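Local structure of cytochrome c-554 (Nitrosomonas europaea, 1FT5) at residues 181-186 against 199-204; 167-172 against 193-198. The protein carries electrons in the periplasm during ammonia oxidation, through four c-type hemes, accepting them directly from hydroxylamine oxidoreductase. All blocks are in the same frame, centred on the assembly; numbering follows the deposited sequence.

Contact 1: 181-186 against 199-204. With HEM (protoporphyrin IX containing Fe), chain G.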
loop_
_atom_site.group_PDB
_atom_site.type_symbol
_atom_site.label_atom_id
_atom_site.label_comp_id
_atom_site.label_asym_id
_atom_site.label_seq_id
_atom_site.Cartn_x
_atom_site.Cartn_y
_atom_site.Cartn_z
ATOM N N HIS A 181 -1.390 -5.361 -12.887
ATOM C CA HIS A 181 -0.291 -6.301 -12.698
ATOM C C HIS A 181 0.421 -6.486 -14.027
ATOM O O HIS A 181 -0.217 -6.624 -15.083
ATOM C CB HIS A 181 -0.796 -7.604 -12.129
ATOM C CG HIS A 181 -1.394 -7.431 -10.763
ATOM N ND1 HIS A 181 -0.632 -7.043 -9.678
ATOM C CD2 HIS A 181 -2.676 -7.510 -10.321
ATOM C CE1 HIS A 181 -1.434 -6.880 -8.623
ATOM N NE2 HIS A 181 -2.673 -7.157 -8.986
ATOM N N TYR A 182 1.725 -6.329 -13.968
ATOM C CA TYR A 182 2.588 -6.459 -15.149
ATOM C C TYR A 182 3.502 -7.661 -14.974
ATOM O O TYR A 182 3.867 -8.094 -13.876
ATOM C CB TYR A 182 3.385 -5.155 -15.367
ATOM C CG TYR A 182 2.465 -4.009 -15.600
ATOM C CD1 TYR A 182 2.038 -3.227 -14.540
ATOM C CD2 TYR A 182 1.952 -3.724 -16.894
ATOM C CE1 TYR A 182 1.138 -2.196 -14.721
ATOM C CE2 TYR A 182 1.051 -2.686 -17.078
ATOM C CZ TYR A 182 0.642 -1.924 -15.989
ATOM O OH TYR A 182 -0.275 -0.903 -16.136
ATOM N N LYS A 183 3.863 -8.247 -16.114
ATOM C CA LYS A 183 4.689 -9.460 -16.142
ATOM C C LYS A 183 6.101 -9.279 -15.582
ATOM O O LYS A 183 6.768 -8.307 -15.959
ATOM C CB LYS A 183 4.811 -9.894 -17.607
ATOM C CG LYS A 183 3.520 -10.452 -18.147
ATOM C CD LYS A 183 3.260 -11.899 -17.755
ATOM C CE LYS A 183 4.510 -12.592 -17.226
ATOM N NZ LYS A 183 4.171 -13.834 -16.451
ATOM N N LEU A 184 6.508 -10.199 -14.703
ATOM C CA LEU A 184 7.832 -10.205 -14.094
ATOM C C LEU A 184 8.715 -11.204 -14.864
ATOM O O LEU A 184 8.222 -12.230 -15.352
ATOM C CB LEU A 184 7.762 -10.703 -12.663
ATOM C CG LEU A 184 7.025 -9.702 -11.704
ATOM C CD1 LEU A 184 6.689 -10.440 -10.381
ATOM C CD2 LEU A 184 7.903 -8.470 -11.435
ATOM N N GLU A 185 10.004 -10.885 -14.969
ATOM C CA GLU A 185 10.959 -11.832 -15.592
ATOM C C GLU A 185 11.240 -12.987 -14.636
ATOM O O GLU A 185 11.530 -14.125 -15.058
ATOM C CB GLU A 185 12.249 -11.102 -15.930
ATOM C CG GLU A 185 12.070 -10.112 -17.036
ATOM C CD GLU A 185 11.666 -10.775 -18.366
ATOM O OE1 GLU A 185 11.865 -12.007 -18.542
ATOM O OE2 GLU A 185 11.147 -10.056 -19.239
ATOM N N GLY A 186 11.170 -12.725 -13.335
ATOM C CA GLY A 186 11.369 -13.784 -12.373
ATOM C C GLY A 186 12.686 -13.757 -11.625
ATOM O O GLY A 186 13.253 -14.807 -11.313
ATOM N N GLU A 199 -1.358 -16.682 -10.111
ATOM C CA GLU A 199 -2.593 -16.265 -10.800
ATOM C C GLU A 199 -2.453 -14.857 -11.407
ATOM O O GLU A 199 -2.804 -14.555 -12.552
ATOM C CB GLU A 199 -3.766 -16.301 -9.814
ATOM C CG GLU A 199 -4.997 -15.566 -10.345
ATOM C CD GLU A 199 -6.175 -15.539 -9.321
ATOM O OE1 GLU A 199 -6.131 -16.234 -8.310
ATOM O OE2 GLU A 199 -7.142 -14.825 -9.581
ATOM N N PHE A 200 -1.923 -13.910 -10.621
ATOM C CA PHE A 200 -1.787 -12.550 -11.103
ATOM C C PHE A 200 -0.776 -12.436 -12.272
ATOM O O PHE A 200 -0.959 -11.650 -13.209
ATOM C CB PHE A 200 -1.289 -11.660 -9.931
ATOM C CG PHE A 200 -2.348 -11.264 -8.950
ATOM C CD1 PHE A 200 -2.039 -10.330 -8.005
ATOM C CD2 PHE A 200 -3.626 -11.816 -8.973
ATOM C CE1 PHE A 200 -2.989 -9.919 -7.055
ATOM C CE2 PHE A 200 -4.564 -11.441 -8.054
ATOM C CZ PHE A 200 -4.268 -10.483 -7.073
ATOM N N GLN A 201 0.264 -13.287 -12.205
ATOM C CA GLN A 201 1.250 -13.211 -13.246
ATOM C C GLN A 201 0.736 -13.864 -14.527
ATOM O O GLN A 201 1.061 -13.380 -15.607
ATOM C CB GLN A 201 2.541 -13.885 -12.782
ATOM C CG GLN A 201 3.348 -12.964 -11.873
ATOM C CD GLN A 201 3.858 -11.760 -12.648
ATOM O OE1 GLN A 201 4.620 -11.891 -13.639
ATOM N NE2 GLN A 201 3.429 -10.566 -12.248
ATOM N N ALA A 202 -0.082 -14.896 -14.360
ATOM C CA ALA A 202 -0.623 -15.618 -15.542
ATOM C C ALA A 202 -1.506 -14.696 -16.396
ATOM O O ALA A 202 -1.516 -14.813 -17.634
ATOM C CB ALA A 202 -1.372 -16.872 -15.117
ATOM N N SER A 203 -2.207 -13.730 -15.783
ATOM C CA SER A 203 -3.010 -12.823 -16.586
ATOM C C SER A 203 -2.449 -11.400 -16.596
ATOM O O SER A 203 -3.103 -10.450 -17.023
ATOM C CB SER A 203 -4.468 -12.844 -16.121
ATOM O OG SER A 203 -4.591 -12.506 -14.768
ATOM N N ALA A 204 -1.199 -11.257 -16.161
ATOM C CA ALA A 204 -0.586 -9.952 -16.150
ATOM C C ALA A 204 -0.356 -9.390 -17.543
ATOM O O ALA A 204 -0.191 -10.148 -18.501
ATOM C CB ALA A 204 0.745 -10.013 -15.417
HETATM C CHA HEM G . 2.496 -6.477 -6.975
HETATM C CHB HEM G . 5.077 -2.360 -7.403
HETATM C CHC HEM G . 1.722 -0.074 -4.668
HETATM C CHD HEM G . -0.425 -4.332 -3.768
HETATM C C1A HEM G . 3.454 -5.524 -7.347
HETATM C C2A HEM G . 4.563 -5.799 -8.205
HETATM C C3A HEM G . 5.293 -4.676 -8.303
HETATM C C4A HEM G . 4.645 -3.670 -7.526
HETATM C CMA HEM G . 6.596 -4.450 -9.097
HETATM C CAA HEM G . 4.874 -7.176 -8.895
HETATM C CBA HEM G . 4.402 -7.165 -10.408
HETATM C CGA HEM G . 2.910 -6.773 -10.580
HETATM O O1A HEM G . 2.086 -7.444 -9.998
HETATM O O2A HEM G . 2.644 -5.794 -11.273
HETATM C C1B HEM G . 4.382 -1.362 -6.657
HETATM C C2B HEM G . 4.788 0.013 -6.610
HETATM C C3B HEM G . 3.821 0.684 -5.878
HETATM C C4B HEM G . 2.855 -0.341 -5.503
HETATM C CMB HEM G . 6.042 0.582 -7.277
HETATM C CAB HEM G . 3.679 2.127 -5.501
HETATM C CBB HEM G . 3.569 3.038 -6.747
HETATM C C1C HEM G . 0.880 -1.078 -4.198
HETATM C C2C HEM G . -0.157 -0.814 -3.261
HETATM C C3C HEM G . -0.702 -1.969 -2.953
HETATM C C4C HEM G . -0.078 -2.991 -3.741
HETATM C CMC HEM G . -0.540 0.565 -2.683
HETATM C CAC HEM G . -1.821 -2.218 -1.895
HETATM C CBC HEM G . -3.077 -1.381 -1.947
HETATM C C1D HEM G . 0.163 -5.298 -4.602
HETATM C C2D HEM G . -0.238 -6.686 -4.642
HETATM C C3D HEM G . 0.570 -7.277 -5.598
HETATM C C4D HEM G . 1.446 -6.235 -6.078
HETATM C CMD HEM G . -1.272 -7.354 -3.754
HETATM C CAD HEM G . 0.668 -8.755 -5.945
HETATM C CBD HEM G . 1.879 -9.374 -5.317
HETATM C CGD HEM G . 2.403 -10.650 -6.005
HETATM O O1D HEM G . 3.433 -11.142 -5.527
HETATM O O2D HEM G . 1.781 -11.088 -6.971
HETATM N NA HEM G . 3.507 -4.216 -6.940
HETATM N NB HEM G . 3.188 -1.595 -5.960
HETATM N NC HEM G . 0.922 -2.396 -4.500
HETATM N ND HEM G . 1.211 -4.997 -5.493
HETATM FE FE HEM G . 2.192 -3.299 -5.753
#

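Contact 2: 167-172 against 193-198. With HEM (protoporphyrin IX containing Fe), chain G.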
loop_
_atom_site.group_PDB
_atom_site.type_symbol
_atom_site.label_atom_id
_atom_site.label_comp_id
_atom_site.label_asym_id
_atom_site.label_seq_id
_atom_site.Cartn_x
_atom_site.Cartn_y
_atom_site.Cartn_z
ATOM N N LYS A 167 -13.307 -7.719 2.504
ATOM C CA LYS A 167 -12.976 -9.136 2.491
ATOM C C LYS A 167 -11.657 -9.218 1.705
ATOM O O LYS A 167 -11.638 -8.998 0.493
ATOM C CB LYS A 167 -14.055 -9.915 1.737
ATOM C CG LYS A 167 -15.424 -9.663 2.325
ATOM C CD LYS A 167 -15.611 -10.551 3.514
ATOM C CE LYS A 167 -16.767 -10.068 4.401
ATOM N NZ LYS A 167 -17.332 -11.218 5.186
ATOM N N PHE A 168 -10.581 -9.508 2.416
ATOM C CA PHE A 168 -9.285 -9.507 1.759
ATOM C C PHE A 168 -9.204 -10.326 0.480
ATOM O O PHE A 168 -8.716 -9.828 -0.539
ATOM C CB PHE A 168 -8.218 -10.004 2.720
ATOM C CG PHE A 168 -6.868 -10.125 2.069
ATOM C CD1 PHE A 168 -6.098 -9.011 1.802
ATOM C CD2 PHE A 168 -6.356 -11.397 1.752
ATOM C CE1 PHE A 168 -4.827 -9.136 1.226
ATOM C CE2 PHE A 168 -5.106 -11.519 1.201
ATOM C CZ PHE A 168 -4.325 -10.389 0.928
ATOM N N ASP A 169 -9.680 -11.562 0.532
ATOM C CA ASP A 169 -9.501 -12.415 -0.631
ATOM C C ASP A 169 -10.188 -11.885 -1.871
ATOM O O ASP A 169 -9.824 -12.248 -2.996
ATOM C CB ASP A 169 -10.003 -13.834 -0.323
ATOM C CG ASP A 169 -9.075 -14.629 0.584
ATOM O OD1 ASP A 169 -7.952 -14.217 0.961
ATOM O OD2 ASP A 169 -9.487 -15.743 0.952
ATOM N N GLU A 170 -11.227 -11.077 -1.678
ATOM C CA GLU A 170 -11.926 -10.468 -2.796
ATOM C C GLU A 170 -11.287 -9.166 -3.230
ATOM O O GLU A 170 -10.994 -8.948 -4.392
ATOM C CB GLU A 170 -13.388 -10.168 -2.424
ATOM C CG GLU A 170 -14.003 -11.305 -1.671
ATOM C CD GLU A 170 -14.803 -12.205 -2.542
ATOM O OE1 GLU A 170 -15.882 -12.662 -2.044
ATOM O OE2 GLU A 170 -14.367 -12.453 -3.703
ATOM N N MET A 171 -11.041 -8.296 -2.259
ATOM C CA MET A 171 -10.554 -7.013 -2.621
ATOM C C MET A 171 -9.115 -6.945 -3.085
ATOM O O MET A 171 -8.792 -6.025 -3.796
ATOM C CB MET A 171 -10.859 -6.045 -1.490
ATOM C CG MET A 171 -12.091 -5.223 -1.946
ATOM S SD MET A 171 -13.133 -4.790 -0.639
ATOM C CE MET A 171 -14.811 -4.745 -1.459
ATOM N N VAL A 172 -8.310 -7.924 -2.696
ATOM C CA VAL A 172 -6.909 -7.905 -3.202
ATOM C C VAL A 172 -6.879 -8.258 -4.672
ATOM O O VAL A 172 -5.852 -8.039 -5.330
ATOM C CB VAL A 172 -6.025 -8.843 -2.362
ATOM C CG1 VAL A 172 -6.261 -10.372 -2.714
ATOM C CG2 VAL A 172 -4.510 -8.494 -2.604
ATOM N N LYS A 193 5.834 -16.574 -0.866
ATOM C CA LYS A 193 5.269 -16.129 -2.132
ATOM C C LYS A 193 3.775 -15.864 -1.911
ATOM O O LYS A 193 3.083 -16.657 -1.313
ATOM C CB LYS A 193 5.438 -17.222 -3.196
ATOM C CG LYS A 193 5.114 -16.743 -4.583
ATOM C CD LYS A 193 5.693 -17.735 -5.581
ATOM C CE LYS A 193 4.644 -18.623 -6.062
ATOM N NZ LYS A 193 5.106 -19.301 -7.339
ATOM N N PHE A 194 3.332 -14.722 -2.396
ATOM C CA PHE A 194 1.909 -14.362 -2.250
ATOM C C PHE A 194 1.046 -15.442 -2.894
ATOM O O PHE A 194 1.327 -15.875 -4.025
ATOM C CB PHE A 194 1.642 -13.020 -2.940
ATOM C CG PHE A 194 0.209 -12.562 -2.823
ATOM C CD1 PHE A 194 -0.430 -11.990 -3.943
ATOM C CD2 PHE A 194 -0.468 -12.686 -1.614
ATOM C CE1 PHE A 194 -1.804 -11.524 -3.834
ATOM C CE2 PHE A 194 -1.816 -12.229 -1.509
ATOM C CZ PHE A 194 -2.446 -11.664 -2.609
ATOM N N LYS A 195 0.009 -15.873 -2.167
ATOM C CA LYS A 195 -0.900 -16.923 -2.628
ATOM C C LYS A 195 -1.513 -16.734 -3.970
ATOM O O LYS A 195 -1.901 -17.741 -4.623
ATOM C CB LYS A 195 -1.993 -17.211 -1.585
ATOM C CG LYS A 195 -2.959 -16.021 -1.305
ATOM C CD LYS A 195 -3.835 -16.411 -0.122
ATOM C CE LYS A 195 -5.053 -15.478 0.034
ATOM N NZ LYS A 195 -5.890 -15.902 1.233
ATOM N N PHE A 196 -1.649 -15.488 -4.424
ATOM C CA PHE A 196 -2.232 -15.248 -5.747
ATOM C C PHE A 196 -1.213 -14.790 -6.762
ATOM O O PHE A 196 -1.549 -14.332 -7.837
ATOM C CB PHE A 196 -3.366 -14.198 -5.707
ATOM C CG PHE A 196 -4.517 -14.585 -4.812
ATOM C CD1 PHE A 196 -5.110 -13.653 -3.989
ATOM C CD2 PHE A 196 -5.010 -15.892 -4.800
ATOM C CE1 PHE A 196 -6.186 -14.004 -3.153
ATOM C CE2 PHE A 196 -6.106 -16.256 -3.952
ATOM C CZ PHE A 196 -6.691 -15.274 -3.117
ATOM N N HIS A 197 0.076 -14.861 -6.415
ATOM C CA HIS A 197 1.113 -14.401 -7.347
ATOM C C HIS A 197 1.082 -15.092 -8.755
ATOM O O HIS A 197 1.118 -14.419 -9.771
ATOM C CB HIS A 197 2.503 -14.687 -6.703
ATOM C CG HIS A 197 3.657 -14.268 -7.570
ATOM N ND1 HIS A 197 4.202 -13.006 -7.538
ATOM C CD2 HIS A 197 4.364 -14.958 -8.509
ATOM C CE1 HIS A 197 5.193 -12.927 -8.416
ATOM N NE2 HIS A 197 5.309 -14.102 -9.021
ATOM N N ASP A 198 1.015 -16.414 -8.755
ATOM C CA ASP A 198 1.018 -17.097 -10.051
ATOM C C ASP A 198 -0.224 -16.752 -10.831
ATOM O O ASP A 198 -0.163 -16.509 -12.053
ATOM C CB ASP A 198 1.131 -18.593 -9.845
ATOM C CG ASP A 198 2.487 -18.976 -9.251
ATOM O OD1 ASP A 198 3.477 -18.244 -9.511
ATOM O OD2 ASP A 198 2.528 -19.980 -8.531
HETATM C CHA HEM G . 2.496 -6.477 -6.975
HETATM C CHB HEM G . 5.077 -2.360 -7.403
HETATM C CHC HEM G . 1.722 -0.074 -4.668
HETATM C CHD HEM G . -0.425 -4.332 -3.768
HETATM C C1A HEM G . 3.454 -5.524 -7.347
HETATM C C2A HEM G . 4.563 -5.799 -8.205
HETATM C C3A HEM G . 5.293 -4.676 -8.303
HETATM C C4A HEM G . 4.645 -3.670 -7.526
HETATM C CMA HEM G . 6.596 -4.450 -9.097
HETATM C CAA HEM G . 4.874 -7.176 -8.895
HETATM C CBA HEM G . 4.402 -7.165 -10.408
HETATM C CGA HEM G . 2.910 -6.773 -10.580
HETATM O O1A HEM G . 2.086 -7.444 -9.998
HETATM O O2A HEM G . 2.644 -5.794 -11.273
HETATM C C1B HEM G . 4.382 -1.362 -6.657
HETATM C C2B HEM G . 4.788 0.013 -6.610
HETATM C C3B HEM G . 3.821 0.684 -5.878
HETATM C C4B HEM G . 2.855 -0.341 -5.503
HETATM C CMB HEM G . 6.042 0.582 -7.277
HETATM C CAB HEM G . 3.679 2.127 -5.501
HETATM C CBB HEM G . 3.569 3.038 -6.747
HETATM C C1C HEM G . 0.880 -1.078 -4.198
HETATM C C2C HEM G . -0.157 -0.814 -3.261
HETATM C C3C HEM G . -0.702 -1.969 -2.953
HETATM C C4C HEM G . -0.078 -2.991 -3.741
HETATM C CMC HEM G . -0.540 0.565 -2.683
HETATM C CAC HEM G . -1.821 -2.218 -1.895
HETATM C CBC HEM G . -3.077 -1.381 -1.947
HETATM C C1D HEM G . 0.163 -5.298 -4.602
HETATM C C2D HEM G . -0.238 -6.686 -4.642
HETATM C C3D HEM G . 0.570 -7.277 -5.598
HETATM C C4D HEM G . 1.446 -6.235 -6.078
HETATM C CMD HEM G . -1.272 -7.354 -3.754
HETATM C CAD HEM G . 0.668 -8.755 -5.945
HETATM C CBD HEM G . 1.879 -9.374 -5.317
HETATM C CGD HEM G . 2.403 -10.650 -6.005
HETATM O O1D HEM G . 3.433 -11.142 -5.527
HETATM O O2D HEM G . 1.781 -11.088 -6.971
HETATM N NA HEM G . 3.507 -4.216 -6.940
HETATM N NB HEM G . 3.188 -1.595 -5.960
HETATM N NC HEM G . 0.922 -2.396 -4.500
HETATM N ND HEM G . 1.211 -4.997 -5.493
HETATM FE FE HEM G . 2.192 -3.299 -5.753
#

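Contact 1: 181-186 against 199-204
Gln201 grips the extended backbone of 181-184 with both ends of its amide. Gln201 NE2 donates to Tyr182 O at 3.0 Å, nearly straight (167°), approaching from above the carbonyl plane. Gln201 OE1 accepts from Leu184 N at 2.7 Å, with the donor tilted modestly from the carbonyl plane. Gln201 bends at chi2 (-66°), which puts the amide between these two backbone groups. With an alanine here, Tyr182 O and Leu184 N would probably lose these mates, and the loop would be freer to shift against the helix. Lys183 adds a longer bond from NZ to Gln201 O, 3.3 Å; this carbonyl also takes Ala204 N on its opposite face, as helix 197-202 gives way to loop. The two segments form part of the propionate side of a heme pocket in this multiheme c-type cytochrome. Here His181 ND1 donates to HEM O1A at 2.8 Å and Tyr182 N to HEM O2A at 2.9 Å, so both oxygens of one propionate are held. The His181 and Phe200 rings form an offset stack, centroids 4.3 Å apart and planes at 27°, with Phe200 CD1 over the imidazole face. Apolar packing continues where Ala204 CB meets Lys183 CG at 3.9 Å.

Contact 2: 167-172 against 193-198
Asp169 and Lys195 form the salt bridge between helix 168-171 and the turn leading into helix 197-202. Lys195 NZ meets Asp169 OD1 at 2.7 Å on the syn side, 31° out of the carboxylate plane. Lys195 starts with CG between its backbone N and carbonyl carbon (chi1 64°) and then runs extended, carrying NZ across to the acid while CG lies over the centre of the Phe196 ring. Apolar contacts occupy the rest of the interface. Val172 divides its methyls: CG1 sits at the edge of the Phe196 ring, in its plane, 3.7 Å from CE1, and CG2 touches Phe194 CZ at 3.8 Å. Phe168 presents its ring edge to Phe194, Phe168 CZ to Phe194 CE2 at 4.0 Å, and also touches Cys134, a covalent attachment point of heme 4. Toward the porphyrin, Val172 CG2 lies 3.6 Å from HEM CMD, and His197 ND1 donates to HEM O1D at 2.8 Å and 167°. The type I turn spans Phe194 to His197, and both lie at the same propionate: Phe194 CB is 3.7 Å from HEM O1D. This implies an electrostatic tie between exposed residues beside an apolar layer: Val172 and Phe194 reach the heme, with Phe168 and Phe196 packed behind them.

Overall arrangement
The centres of the two contacts lie about 13 Å apart on the same side of the chain's centre, and both use helix 197-202: contact 2 takes the turn and its first residues, contact 1 its later part and the loop beyond. Along the chain the segments alternate, 167-172, 181-186, 193-198, 199-204, so the two connections cross. They also touch directly: Phe200 CZ lies 3.4 Å from Val172 O, and Leu184 CD1 lies 3.5 Å from His197 CE1. One heme is common to both, with contact 1 holding one propionate and contact 2 the other. The C-terminal region is thus folded against the propionates of the shared heme, with both contacts also bordering other hemes of this electron-transfer protein.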